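Local coordinates for protein apical membrane antigen 1 (Babesia divergens, PDB 4APM) that probably helps the parasite invade host cells by taking part in the moving junction, as a calcium-binding apical surface antigen, at residues Ser253-Met256 / Phe257-Ala261; Asp10-Gly13 / Arg14-Ala17; Pro110-Ala113 / Ala114-Val117; Thr142-Lys145 / Tyr146-Pro149. All coordinates share one frame; numbering follows the deposited sequence.

Interaction 1. Residues Ser253-Met256 / Phe257-Ala261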
ATOM      1  N   SER A 253      -5.663  -7.812   1.907  1.00 24.76           N
ATOM      2  CA  SER A 253      -4.480  -7.014   1.841  1.00 26.47           C
ATOM      3  C   SER A 253      -3.224  -7.903   1.806  1.00 27.76           C
ATOM      4  O   SER A 253      -2.330  -7.685   0.979  1.00 25.29           O
ATOM      5  CB  SER A 253      -4.435  -6.012   2.999  1.00 27.09           C
ATOM      6  OG  SER A 253      -3.316  -5.173   2.867  1.00 27.68           O
ATOM      7  N   ALA A 254      -3.182  -8.942   2.638  1.00 25.51           N
ATOM      8  CA  ALA A 254      -1.972  -9.794   2.715  1.00 24.45           C
ATOM      9  C   ALA A 254      -1.756 -10.603   1.432  1.00 27.10           C
ATOM     10  O   ALA A 254      -0.622 -10.885   1.050  1.00 26.77           O
ATOM     11  CB  ALA A 254      -2.038 -10.721   3.929  1.00 23.69           C
ATOM     12  N   LEU A 255      -2.864 -10.996   0.800  1.00 27.75           N
ATOM     13  CA  LEU A 255      -2.860 -11.773  -0.446  1.00 29.86           C
ATOM     14  C   LEU A 255      -2.278 -10.953  -1.589  1.00 26.45           C
ATOM     15  O   LEU A 255      -1.534 -11.458  -2.422  1.00 24.59           O
ATOM     16  CB  LEU A 255      -4.310 -12.120  -0.813  1.00 27.53           C
ATOM     17  CG  LEU A 255      -4.693 -13.439  -1.477  1.00 36.52           C
ATOM     18  CD1 LEU A 255      -5.999 -13.282  -2.257  1.00 33.96           C
ATOM     19  CD2 LEU A 255      -3.598 -14.031  -2.341  1.00 33.16           C
ATOM     20  N   MET A 256      -2.750  -9.713  -1.701  1.00 27.25           N
ATOM     21  CA  MET A 256      -2.279  -8.798  -2.721  1.00 24.01           C
ATOM     22  C   MET A 256      -0.793  -8.438  -2.482  1.00 26.37           C
ATOM     23  O   MET A 256       0.026  -8.391  -3.429  1.00 25.29           O
ATOM     24  CB  MET A 256      -3.152  -7.549  -2.695  1.00 25.87           C
ATOM     25  CG  MET A 256      -2.566  -6.408  -3.503  1.00 29.85           C
ATOM     26  SD  MET A 256      -2.409  -4.851  -2.656  1.00 35.73           S
ATOM     27  CE  MET A 256      -3.847  -4.634  -1.569  1.00 21.57           C
ATOM     28  N   PHE A 257      -0.455  -8.142  -1.231  1.00 22.55           N
ATOM     29  CA  PHE A 257       0.921  -7.761  -0.880  1.00 26.02           C
ATOM     30  C   PHE A 257       1.977  -8.800  -1.364  1.00 26.79           C
ATOM     31  O   PHE A 257       3.030  -8.432  -1.871  1.00 24.63           O
ATOM     32  CB  PHE A 257       1.019  -7.534   0.630  1.00 24.40           C
ATOM     33  CG  PHE A 257       2.396  -7.138   1.111  1.00 24.19           C
ATOM     34  CD1 PHE A 257       2.878  -5.849   0.912  1.00 22.05           C
ATOM     35  CD2 PHE A 257       3.172  -8.031   1.832  1.00 21.42           C
ATOM     36  CE1 PHE A 257       4.128  -5.471   1.410  1.00 21.87           C
ATOM     37  CE2 PHE A 257       4.419  -7.654   2.321  1.00 21.67           C
ATOM     38  CZ  PHE A 257       4.894  -6.368   2.113  1.00 19.52           C
ATOM     39  N   GLU A 258       1.663 -10.085  -1.236  1.00 25.43           N
ATOM     40  CA  GLU A 258       2.571 -11.149  -1.650  1.00 29.82           C
ATOM     41  C   GLU A 258       2.915 -11.061  -3.133  1.00 27.66           C
ATOM     42  O   GLU A 258       3.892 -11.660  -3.565  1.00 27.33           O
ATOM     43  CB  GLU A 258       1.928 -12.515  -1.414  1.00 28.47           C
ATOM     44  CG  GLU A 258       1.702 -12.853   0.030  1.00 38.68           C
ATOM     45  CD  GLU A 258       1.280 -14.301   0.197  1.00 42.27           C
ATOM     46  OE1 GLU A 258       0.690 -14.867  -0.760  1.00 39.98           O
ATOM     47  OE2 GLU A 258       1.575 -14.876   1.270  1.00 43.50           O
ATOM     48  N   ASN A 259       2.049 -10.388  -3.905  1.00 24.29           N
ATOM     49  CA  ASN A 259       2.133 -10.335  -5.366  1.00 23.06           C
ATOM     50  C   ASN A 259       2.480  -8.948  -5.839  1.00 24.67           C
ATOM     51  O   ASN A 259       2.455  -8.665  -7.049  1.00 27.26           O
ATOM     52  CB  ASN A 259       0.795 -10.773  -5.965  1.00 25.92           C
ATOM     53  CG  ASN A 259       0.504 -12.247  -5.706  1.00 28.65           C
ATOM     54  OD1 ASN A 259      -0.320 -12.611  -4.844  1.00 31.85           O
ATOM     55  ND2 ASN A 259       1.264 -13.098  -6.360  1.00 28.55           N
ATOM     56  N   ALA A 260       2.743  -8.058  -4.877  1.00 23.05           N
ATOM     57  CA  ALA A 260       2.990  -6.659  -5.166  1.00 23.27           C
ATOM     58  C   ALA A 260       4.388  -6.547  -5.755  1.00 24.07           C
ATOM     59  O   ALA A 260       5.134  -7.527  -5.795  1.00 22.93           O
ATOM     60  CB  ALA A 260       2.862  -5.806  -3.885  1.00 20.17           C
ATOM     61  N   ALA A 261       4.720  -5.350  -6.221  1.00 25.48           N
ATOM     62  CA  ALA A 261       6.056  -5.032  -6.730  1.00 24.87           C
ATOM     63  C   ALA A 261       7.146  -5.591  -5.815  1.00 26.20           C
ATOM     64  O   ALA A 261       7.152  -5.317  -4.605  1.00 24.84           O
ATOM     65  CB  ALA A 261       6.207  -3.526  -6.861  1.00 23.13           C
TER

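Interaction 2. Residues Asp10-Gly13 / Arg14-Ala17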
ATOM      1  N   ASP A  10      -9.448  12.771 -16.598  1.00 63.03           N
ATOM      2  CA  ASP A  10      -9.227  14.184 -16.279  1.00 60.88           C
ATOM      3  C   ASP A  10      -9.779  14.586 -14.921  1.00 52.33           C
ATOM      4  O   ASP A  10      -9.063  15.148 -14.115  1.00 58.77           O
ATOM      5  CB  ASP A  10      -9.785  15.107 -17.373  1.00 69.33           C
ATOM      6  CG  ASP A  10      -9.027  14.987 -18.688  1.00 78.29           C
ATOM      7  OD1 ASP A  10      -7.817  14.676 -18.659  1.00 77.77           O
ATOM      8  OD2 ASP A  10      -9.650  15.187 -19.754  1.00 78.60           O
ATOM      9  N   ILE A  11     -11.050  14.321 -14.655  1.00 51.19           N
ATOM     10  CA  ILE A  11     -11.617  14.836 -13.413  1.00 54.08           C
ATOM     11  C   ILE A  11     -11.129  14.072 -12.163  1.00 52.90           C
ATOM     12  O   ILE A  11     -11.139  14.603 -11.051  1.00 51.21           O
ATOM     13  CB  ILE A  11     -13.160  15.058 -13.467  1.00 56.38           C
ATOM     14  CG1 ILE A  11     -13.926  13.982 -12.688  1.00 60.58           C
ATOM     15  CG2 ILE A  11     -13.656  15.197 -14.905  1.00 57.32           C
ATOM     16  CD1 ILE A  11     -15.135  14.518 -11.949  1.00 57.56           C
ATOM     17  N   TRP A  12     -10.580  12.880 -12.379  1.00 50.07           N
ATOM     18  CA  TRP A  12      -9.992  12.085 -11.297  1.00 48.49           C
ATOM     19  C   TRP A  12      -8.504  12.332 -11.109  1.00 49.51           C
ATOM     20  O   TRP A  12      -7.916  11.918 -10.099  1.00 51.91           O
ATOM     21  CB  TRP A  12     -10.257  10.603 -11.542  1.00 42.51           C
ATOM     22  CG  TRP A  12     -11.629  10.161 -11.110  1.00 38.98           C
ATOM     23  CD1 TRP A  12     -12.736   9.901 -11.917  1.00 39.46           C
ATOM     24  CD2 TRP A  12     -12.069   9.855  -9.747  1.00 35.97           C
ATOM     25  NE1 TRP A  12     -13.803   9.474 -11.159  1.00 35.99           N
ATOM     26  CE2 TRP A  12     -13.469   9.439  -9.847  1.00 35.77           C
ATOM     27  CE3 TRP A  12     -11.461   9.876  -8.499  1.00 36.39           C
ATOM     28  CZ2 TRP A  12     -14.207   9.077  -8.737  1.00 33.74           C
ATOM     29  CZ3 TRP A  12     -12.227   9.532  -7.382  1.00 38.34           C
ATOM     30  CH2 TRP A  12     -13.572   9.152  -7.502  1.00 37.00           C
ATOM     31  N   GLY A  13      -7.893  13.032 -12.062  1.00 44.67           N
ATOM     32  CA  GLY A  13      -6.439  13.065 -12.196  1.00 41.25           C
ATOM     33  C   GLY A  13      -5.695  13.523 -10.954  1.00 41.69           C
ATOM     34  O   GLY A  13      -4.650  12.989 -10.619  1.00 43.74           O
ATOM     35  N   ARG A  14      -6.232  14.508 -10.255  1.00 44.44           N
ATOM     36  CA  ARG A  14      -5.555  15.015  -9.074  1.00 41.78           C
ATOM     37  C   ARG A  14      -5.606  13.998  -7.938  1.00 41.57           C
ATOM     38  O   ARG A  14      -4.574  13.695  -7.327  1.00 39.43           O
ATOM     39  CB  ARG A  14      -6.125  16.355  -8.624  1.00 38.32           C
ATOM     40  CG  ARG A  14      -5.143  17.138  -7.769  1.00 47.16           C
ATOM     41  CD  ARG A  14      -5.599  18.574  -7.528  0.60 48.34           C
ATOM     42  NE  ARG A  14      -5.979  18.780  -6.132  0.60 51.13           N
ATOM     43  CZ  ARG A  14      -7.235  18.842  -5.698  0.60 55.56           C
ATOM     44  NH1 ARG A  14      -8.248  18.752  -6.555  0.60 54.40           N
ATOM     45  NH2 ARG A  14      -7.479  19.018  -4.406  0.60 56.28           N
ATOM     46  N   TYR A  15      -6.796  13.439  -7.701  1.00 34.93           N
ATOM     47  CA  TYR A  15      -7.008  12.506  -6.607  1.00 34.48           C
ATOM     48  C   TYR A  15      -6.246  11.189  -6.830  1.00 32.46           C
ATOM     49  O   TYR A  15      -5.835  10.528  -5.877  1.00 32.06           O
ATOM     50  CB  TYR A  15      -8.509  12.217  -6.433  1.00 31.64           C
ATOM     51  CG  TYR A  15      -8.836  11.393  -5.187  1.00 32.93           C
ATOM     52  CD1 TYR A  15      -8.918  11.993  -3.917  1.00 32.64           C
ATOM     53  CD2 TYR A  15      -9.074  10.022  -5.280  1.00 28.49           C
ATOM     54  CE1 TYR A  15      -9.209  11.236  -2.778  1.00 30.90           C
ATOM     55  CE2 TYR A  15      -9.399   9.266  -4.164  1.00 29.85           C
ATOM     56  CZ  TYR A  15      -9.442   9.858  -2.914  1.00 33.75           C
ATOM     57  OH  TYR A  15      -9.711   9.066  -1.804  1.00 31.36           O
ATOM     58  N   MET A  16      -6.162  10.773  -8.088  1.00 33.57           N
ATOM     59  CA  MET A  16      -5.747   9.414  -8.427  1.00 32.63           C
ATOM     60  C   MET A  16      -4.244   9.313  -8.676  1.00 31.96           C
ATOM     61  O   MET A  16      -3.723   8.219  -8.865  1.00 33.66           O
ATOM     62  CB  MET A  16      -6.503   8.897  -9.657  1.00 29.09           C
ATOM     63  CG  MET A  16      -7.947   8.498  -9.394  1.00 29.11           C
ATOM     64  SD  MET A  16      -8.154   7.401  -7.975  1.00 30.09           S
ATOM     65  CE  MET A  16      -7.576   5.845  -8.655  1.00 25.73           C
ATOM     66  N   ALA A  17      -3.552  10.450  -8.686  1.00 30.20           N
ATOM     67  CA  ALA A  17      -2.109  10.456  -8.948  1.00 29.43           C
ATOM     68  C   ALA A  17      -1.363   9.557  -7.956  1.00 31.04           C
ATOM     69  O   ALA A  17      -0.501   8.775  -8.349  1.00 32.39           O
ATOM     70  CB  ALA A  17      -1.548  11.874  -8.942  1.00 25.82           C
TER
HETATM   71  O   HOH W   1      -9.196  14.819  -8.691  1.00 42.22           O

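Interaction 3. Residues Pro110-Ala113 / Ala114-Val117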
ATOM      1  N   PRO A 110      16.874   1.773  18.967  1.00 33.73           N
ATOM      2  CA  PRO A 110      15.805   2.589  18.401  1.00 33.79           C
ATOM      3  C   PRO A 110      15.812   3.959  19.075  1.00 34.57           C
ATOM      4  O   PRO A 110      16.391   4.098  20.145  1.00 35.45           O
ATOM      5  CB  PRO A 110      14.537   1.822  18.803  1.00 34.02           C
ATOM      6  CG  PRO A 110      14.893   1.168  20.092  1.00 31.98           C
ATOM      7  CD  PRO A 110      16.363   0.848  20.000  1.00 31.94           C
ATOM      8  N   VAL A 111      15.197   4.961  18.457  1.00 31.48           N
ATOM      9  CA  VAL A 111      15.033   6.259  19.120  1.00 33.52           C
ATOM     10  C   VAL A 111      13.541   6.614  19.150  1.00 31.91           C
ATOM     11  O   VAL A 111      12.769   6.130  18.316  1.00 34.70           O
ATOM     12  CB  VAL A 111      15.833   7.390  18.394  1.00 31.60           C
ATOM     13  CG1 VAL A 111      17.325   7.114  18.403  1.00 30.26           C
ATOM     14  CG2 VAL A 111      15.335   7.570  16.970  1.00 30.63           C
ATOM     15  N   SER A 112      13.132   7.472  20.074  1.00 27.70           N
ATOM     16  CA  SER A 112      11.717   7.772  20.207  1.00 28.78           C
ATOM     17  C   SER A 112      11.347   8.903  19.266  1.00 27.87           C
ATOM     18  O   SER A 112      12.204   9.687  18.881  1.00 32.80           O
ATOM     19  CB  SER A 112      11.370   8.146  21.655  1.00 27.44           C
ATOM     20  OG  SER A 112      11.680   9.512  21.904  1.00 37.43           O
ATOM     21  N   ALA A 113      10.062   9.017  18.933  1.00 28.30           N
ATOM     22  CA  ALA A 113       9.561  10.164  18.168  1.00 27.49           C
ATOM     23  C   ALA A 113       9.941  11.491  18.816  1.00 30.51           C
ATOM     24  O   ALA A 113      10.233  12.471  18.118  1.00 29.24           O
ATOM     25  CB  ALA A 113       8.055  10.068  17.997  1.00 25.46           C
ATOM     26  N   ALA A 114       9.921  11.521  20.152  1.00 28.93           N
ATOM     27  CA  ALA A 114      10.250  12.740  20.907  1.00 29.81           C
ATOM     28  C   ALA A 114      11.742  13.068  20.774  1.00 27.91           C
ATOM     29  O   ALA A 114      12.116  14.223  20.591  1.00 25.94           O
ATOM     30  CB  ALA A 114       9.861  12.577  22.385  1.00 27.19           C
ATOM     31  N   ASP A 115      12.583  12.040  20.864  1.00 28.61           N
ATOM     32  CA  ASP A 115      14.016  12.192  20.596  1.00 32.53           C
ATOM     33  C   ASP A 115      14.314  12.897  19.279  1.00 28.99           C
ATOM     34  O   ASP A 115      15.061  13.866  19.230  1.00 28.28           O
ATOM     35  CB  ASP A 115      14.706  10.832  20.631  1.00 33.94           C
ATOM     36  CG  ASP A 115      15.084  10.416  22.039  1.00 36.65           C
ATOM     37  OD1 ASP A 115      14.987  11.268  22.942  1.00 39.52           O
ATOM     38  OD2 ASP A 115      15.491   9.252  22.240  1.00 43.07           O
ATOM     39  N   LEU A 116      13.675  12.423  18.225  1.00 31.19           N
ATOM     40  CA  LEU A 116      13.824  12.986  16.909  1.00 29.74           C
ATOM     41  C   LEU A 116      13.397  14.467  16.875  1.00 32.53           C
ATOM     42  O   LEU A 116      14.124  15.305  16.315  1.00 31.30           O
ATOM     43  CB  LEU A 116      13.049  12.133  15.882  1.00 30.65           C
ATOM     44  CG  LEU A 116      13.820  11.193  14.917  1.00 34.88           C
ATOM     45  CD1 LEU A 116      15.206  10.791  15.402  1.00 33.80           C
ATOM     46  CD2 LEU A 116      13.016   9.979  14.436  1.00 30.69           C
ATOM     47  N   VAL A 117      12.276  14.821  17.520  1.00 30.16           N
ATOM     48  CA  VAL A 117      11.969  16.256  17.666  1.00 31.17           C
ATOM     49  C   VAL A 117      12.992  17.052  18.525  1.00 33.46           C
ATOM     50  O   VAL A 117      13.447  18.132  18.114  1.00 31.40           O
ATOM     51  CB  VAL A 117      10.455  16.607  17.865  1.00 34.79           C
ATOM     52  CG1 VAL A 117       9.659  15.449  18.399  1.00 35.52           C
ATOM     53  CG2 VAL A 117      10.218  17.914  18.647  1.00 28.38           C
TER

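Interaction 4. Residues Thr142-Lys145 / Tyr146-Pro149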
ATOM      1  N   THR A 142      32.832   6.367   4.680  1.00 63.07           N
ATOM      2  CA  THR A 142      32.187   7.551   5.222  1.00 56.56           C
ATOM      3  C   THR A 142      31.609   8.429   4.113  1.00 50.67           C
ATOM      4  O   THR A 142      30.897   9.390   4.385  1.00 52.16           O
ATOM      5  CB  THR A 142      33.145   8.346   6.155  1.00 63.51           C
ATOM      6  OG1 THR A 142      33.595   9.546   5.511  1.00 64.64           O
ATOM      7  CG2 THR A 142      34.362   7.499   6.548  1.00 62.64           C
ATOM      8  N   ALA A 143      31.894   8.074   2.863  1.00 47.99           N
ATOM      9  CA  ALA A 143      31.356   8.804   1.712  1.00 48.54           C
ATOM     10  C   ALA A 143      30.275   8.035   0.934  1.00 47.24           C
ATOM     11  O   ALA A 143      29.801   8.511  -0.103  1.00 48.06           O
ATOM     12  CB  ALA A 143      32.480   9.220   0.766  1.00 46.06           C
ATOM     13  N   THR A 144      29.902   6.845   1.395  1.00 44.04           N
ATOM     14  CA  THR A 144      28.858   6.098   0.689  1.00 41.98           C
ATOM     15  C   THR A 144      27.507   6.812   0.709  1.00 41.34           C
ATOM     16  O   THR A 144      27.170   7.515   1.670  1.00 41.04           O
ATOM     17  CB  THR A 144      28.718   4.651   1.191  1.00 40.67           C
ATOM     18  OG1 THR A 144      27.889   3.924   0.287  1.00 44.29           O
ATOM     19  CG2 THR A 144      28.113   4.593   2.590  1.00 41.61           C
ATOM     20  N   LYS A 145      26.775   6.680  -0.391  1.00 42.25           N
ATOM     21  CA  LYS A 145      25.377   7.076  -0.464  1.00 40.83           C
ATOM     22  C   LYS A 145      24.466   5.953   0.077  1.00 46.07           C
ATOM     23  O   LYS A 145      23.219   6.081   0.086  1.00 43.54           O
ATOM     24  CB  LYS A 145      25.008   7.395  -1.912  1.00 44.53           C
ATOM     25  CG  LYS A 145      25.464   8.763  -2.392  1.00 52.78           C
ATOM     26  CD  LYS A 145      25.676   8.761  -3.899  1.00 55.04           C
ATOM     27  CE  LYS A 145      25.263  10.090  -4.517  1.00 57.69           C
ATOM     28  NZ  LYS A 145      26.071  10.428  -5.729  1.00 59.25           N
ATOM     29  N   TYR A 146      25.088   4.861   0.534  1.00 38.89           N
ATOM     30  CA  TYR A 146      24.354   3.714   1.067  1.00 35.16           C
ATOM     31  C   TYR A 146      23.653   4.064   2.384  1.00 34.29           C
ATOM     32  O   TYR A 146      24.250   4.677   3.274  1.00 35.42           O
ATOM     33  CB  TYR A 146      25.287   2.512   1.263  1.00 33.94           C
ATOM     34  CG  TYR A 146      24.568   1.247   1.677  1.00 30.56           C
ATOM     35  CD1 TYR A 146      24.293   0.998   2.996  1.00 30.27           C
ATOM     36  CD2 TYR A 146      24.100   0.346   0.727  1.00 31.61           C
ATOM     37  CE1 TYR A 146      23.608  -0.138   3.375  1.00 35.89           C
ATOM     38  CE2 TYR A 146      23.411  -0.787   1.092  1.00 31.07           C
ATOM     39  CZ  TYR A 146      23.163  -1.017   2.415  1.00 34.61           C
ATOM     40  OH  TYR A 146      22.470  -2.136   2.803  1.00 42.98           O
ATOM     41  N   ARG A 147      22.383   3.675   2.498  1.00 30.01           N
ATOM     42  CA  ARG A 147      21.604   3.935   3.713  1.00 30.73           C
ATOM     43  C   ARG A 147      20.766   2.723   4.089  1.00 28.35           C
ATOM     44  O   ARG A 147      20.382   1.943   3.234  1.00 29.47           O
ATOM     45  CB  ARG A 147      20.711   5.166   3.548  1.00 28.59           C
ATOM     46  CG  ARG A 147      21.454   6.490   3.311  1.00 28.79           C
ATOM     47  CD  ARG A 147      22.304   6.918   4.504  1.00 29.99           C
ATOM     48  NE  ARG A 147      22.908   8.219   4.242  1.00 28.49           N
ATOM     49  CZ  ARG A 147      24.136   8.396   3.735  1.00 32.69           C
ATOM     50  NH1 ARG A 147      24.940   7.362   3.490  1.00 26.78           N
ATOM     51  NH2 ARG A 147      24.565   9.619   3.473  1.00 33.18           N
ATOM     52  N   TYR A 148      20.528   2.541   5.382  1.00 29.01           N
ATOM     53  CA  TYR A 148      19.800   1.368   5.872  1.00 28.65           C
ATOM     54  C   TYR A 148      18.292   1.665   5.824  1.00 28.90           C
ATOM     55  O   TYR A 148      17.900   2.840   5.814  1.00 24.92           O
ATOM     56  CB  TYR A 148      20.219   1.081   7.308  1.00 32.40           C
ATOM     57  CG  TYR A 148      21.667   0.698   7.483  1.00 36.32           C
ATOM     58  CD1 TYR A 148      22.076  -0.611   7.289  1.00 39.72           C
ATOM     59  CD2 TYR A 148      22.617   1.631   7.914  1.00 40.30           C
ATOM     60  CE1 TYR A 148      23.386  -0.985   7.480  1.00 42.11           C
ATOM     61  CE2 TYR A 148      23.943   1.273   8.081  1.00 40.54           C
ATOM     62  CZ  TYR A 148      24.315  -0.044   7.866  1.00 45.06           C
ATOM     63  OH  TYR A 148      25.608  -0.450   8.053  1.00 49.65           O
ATOM     64  N   PRO A 149      17.442   0.611   5.840  1.00 26.38           N
ATOM     65  CA  PRO A 149      16.008   0.858   6.008  1.00 25.16           C
ATOM     66  C   PRO A 149      15.641   1.211   7.461  1.00 26.15           C
ATOM     67  O   PRO A 149      16.433   0.979   8.387  1.00 24.66           O
ATOM     68  CB  PRO A 149      15.362  -0.462   5.597  1.00 24.37           C
ATOM     69  CG  PRO A 149      16.455  -1.486   5.570  1.00 27.79           C
ATOM     70  CD  PRO A 149      17.768  -0.826   5.889  1.00 26.95           C
TER
HETATM   71  O   HOH W   2      26.774  10.625   1.426  1.00 46.87           O

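Interaction 1. Residues Ser253-Met256 / Phe257-Ala261
The phenyl ring of Phe-257 turns away from the helical turn of Ser-253 to Met-256 that precedes it: its CB rests 3.4 Å from Ser-253 O, while the ring itself meets the ring of Tyr-30 edge-to-face and touches Pro-193 and Lys-195. CG stands trans to the backbone N (chi1 180°), which swings the ring off the helix into this buried surround, where a large apolar group is at home. The carboxylate of Glu-258 goes to the exposed side. Its chain is extended beyond CG, and CG grazes Ala-254 O at 3.2 Å.

Backbone bonds mark the close of the helix. Phe-257 N gives a good bond to Ser-253 O at 2.9 Å, nearly straight at 162°, but the next one in the series, Glu-258 N to Ala-254 O, is weak at 3.3 Å. The spacing then shortens by one residue, with Asn-259 N reaching Met-256 O at 2.9 Å. These last residues also form a type I turn, Phe-257 to Ala-260, closed by Ala-260 N and Phe-257 O at 3.0 Å. The small side chain of Ala-260 suits this buried exit from the turn.

Met-256 puts its flexible chain, bent at chi2 and chi3, on another side of the helix, against Met-345 and Ala-347. Helix 249-257 is thus held among several strands: Leu-255 lies on Phe-242 and Glu-244 of strand 242-245, Met-256 faces strand 342-346, Phe-257 faces strand 191-195, and the disulfide from Cys-252 to Cys-326 ties the helix to strand 325-329, consistent with the helix-on-sheet core of a PAN module.

Interaction 2. Residues Asp10-Gly13 / Arg14-Ala17
Met-16 and Trp-12, one helical turn apart, form an oblique Met-aromatic contact on the N-terminal helix 8-16. Their side chains run alongside each other: Met-16 CG packs 3.8 Å from Trp-12 CB, and Met-16 SD stands 5.2 Å from the centroid of the six-membered ring of Trp-12. Bends at chi2 (-50°) and chi3 of Met-16 curl the thioether so that the polarisable sulfur stays beside the indole.

Tyr-15 meets the indole from another direction, its CD2 lying at the ring edge, near the plane, 3.8 Å from Trp-12 CZ3. The two ring planes are inclined at 64°, with centroids 6.0 Å apart, an oblique pairing. Beneath these side chains, Met-16 N bonds to Trp-12 O at 2.9 Å, in a somewhat bent bond, and so fixes the turn that brings the three residues together.

Further out, Trp-12, Tyr-15 and Met-16 all rest on Leu-336 of strand 335-339. Broad apolar groups suit this face, and the one polar atom of the indole, NE1, is satisfied by Thr-365 OG1. Tyr-15 also has a cation-pi contact with Lys-18.

The helix is weakly bonded and kinked at Arg-14 and Tyr-15, where the regular i to i+4 bonds are missing. A water bridges the break, donating to Ile-11 O at 3.1 Å and accepting from Tyr-15 N at 2.9 Å.

Interaction 3. Residues Pro110-Ala113 / Ala114-Val117
Ser-112 offers two oxygens to the first turn of the helix that follows it. Its OG accepts from Asp-115 N at 2.9 Å in a nearly straight bond, though OG sits too close to another atom of the model for its place to be fully certain. Its backbone O accepts from Leu-116 N at 3.2 Å, and the next bond in the helical series joins Val-117 N to Ala-113 O, also at 3.2 Å.

A chi1 of 82° sets the Ser-112 hydroxyl between its own N and carbonyl carbon, over the start of the helix, where it meets an amide that has no earlier turn to bond to. Asp-115 packs CB against Ser-112 O at 3.3 Å. Its carboxylate is engaged at both oxygens: OD1 forms a salt bridge with Arg-118, and OD2 is hydrogen-bonded to a glycerol probably left from crystallisation. A negative charge in the first turn should also be favoured by the helix dipole.

This is an N-cap at a strand-to-helix junction, where strand 111-112, an outer strand of a five-stranded antiparallel sheet, runs directly into helix 113-118. Backbone bonds link Val-111 with Cys-159 and Ala-113 with Glu-157.

Below the cap the packing is apolar. Val-111 CG2 meets Leu-116 CD1 at 3.6 Å, the two branched side chains crossing at about a right angle. Both also reach Tyr-132 on helix 125-134, which the disulfide of Cys-129 and Cys-159 ties to the sheet. On the exposed side, the side chain of Val-117 is about 8 Å from the bound calcium ion, too far to be a ligand.

Interaction 4. Residues Thr142-Lys145 / Tyr146-Pro149
Thr-144 turns OG1 to the side opposite its backbone N (chi1 -168°), within reach of Tyr-146 N, and Arg-147 doubles back through chi1 -63° and chi2 -65°, which folds its guanidinium back to Thr-144 O. Tyr-146 N donates to Thr-144 OG1 at 3.0 Å, which makes an ST turn in the loop between helix 125-134 and strand 150-153. The hydroxyl of the buried Thr-144 is used twice, also bonding to Arg-38 O. Threonine suits the place because its CG2 packs at the same time beside Tyr-146 CB.

The guanidinium of Arg-147 bridges the backbone of the loop: NH1 donates to Thr-144 O at 2.9 Å and to Tyr-146 O at 2.8 Å, approaching each carbonyl from above its plane, while Lys-145 O lies over one face of the group. NE bonds to Gly-134 O at the end of helix 125-134, so one long, multiply donating side chain holds a loop that has no regular structure. The ring of Tyr-146 goes the other way, onto His-44 and Met-46. A water completes the arginine's hold, donating to Thr-144 O at 3.1 Å and accepting from Arg-147 NH2 at 3.2 Å.

Overall arrangement
All four interactions are local bends or helix turns of one chain, and none touches another. Interactions 3 and 4 are the nearest pair by centres, about 21 Å apart, and lie on the same side of the chain's centre. Helix 125-134 relates them, packing on the strand-to-helix junction of one and ending at the arginine of the other. Interaction 3 is the one close to the calcium site, which includes Gly-120 and Asp-122; the other three lie away from the calcium site. Interaction 1 is nearest the middle of the chain, 24 Å from interaction 2 between centres, while interaction 2 is about 36 Å from both 3 and 4.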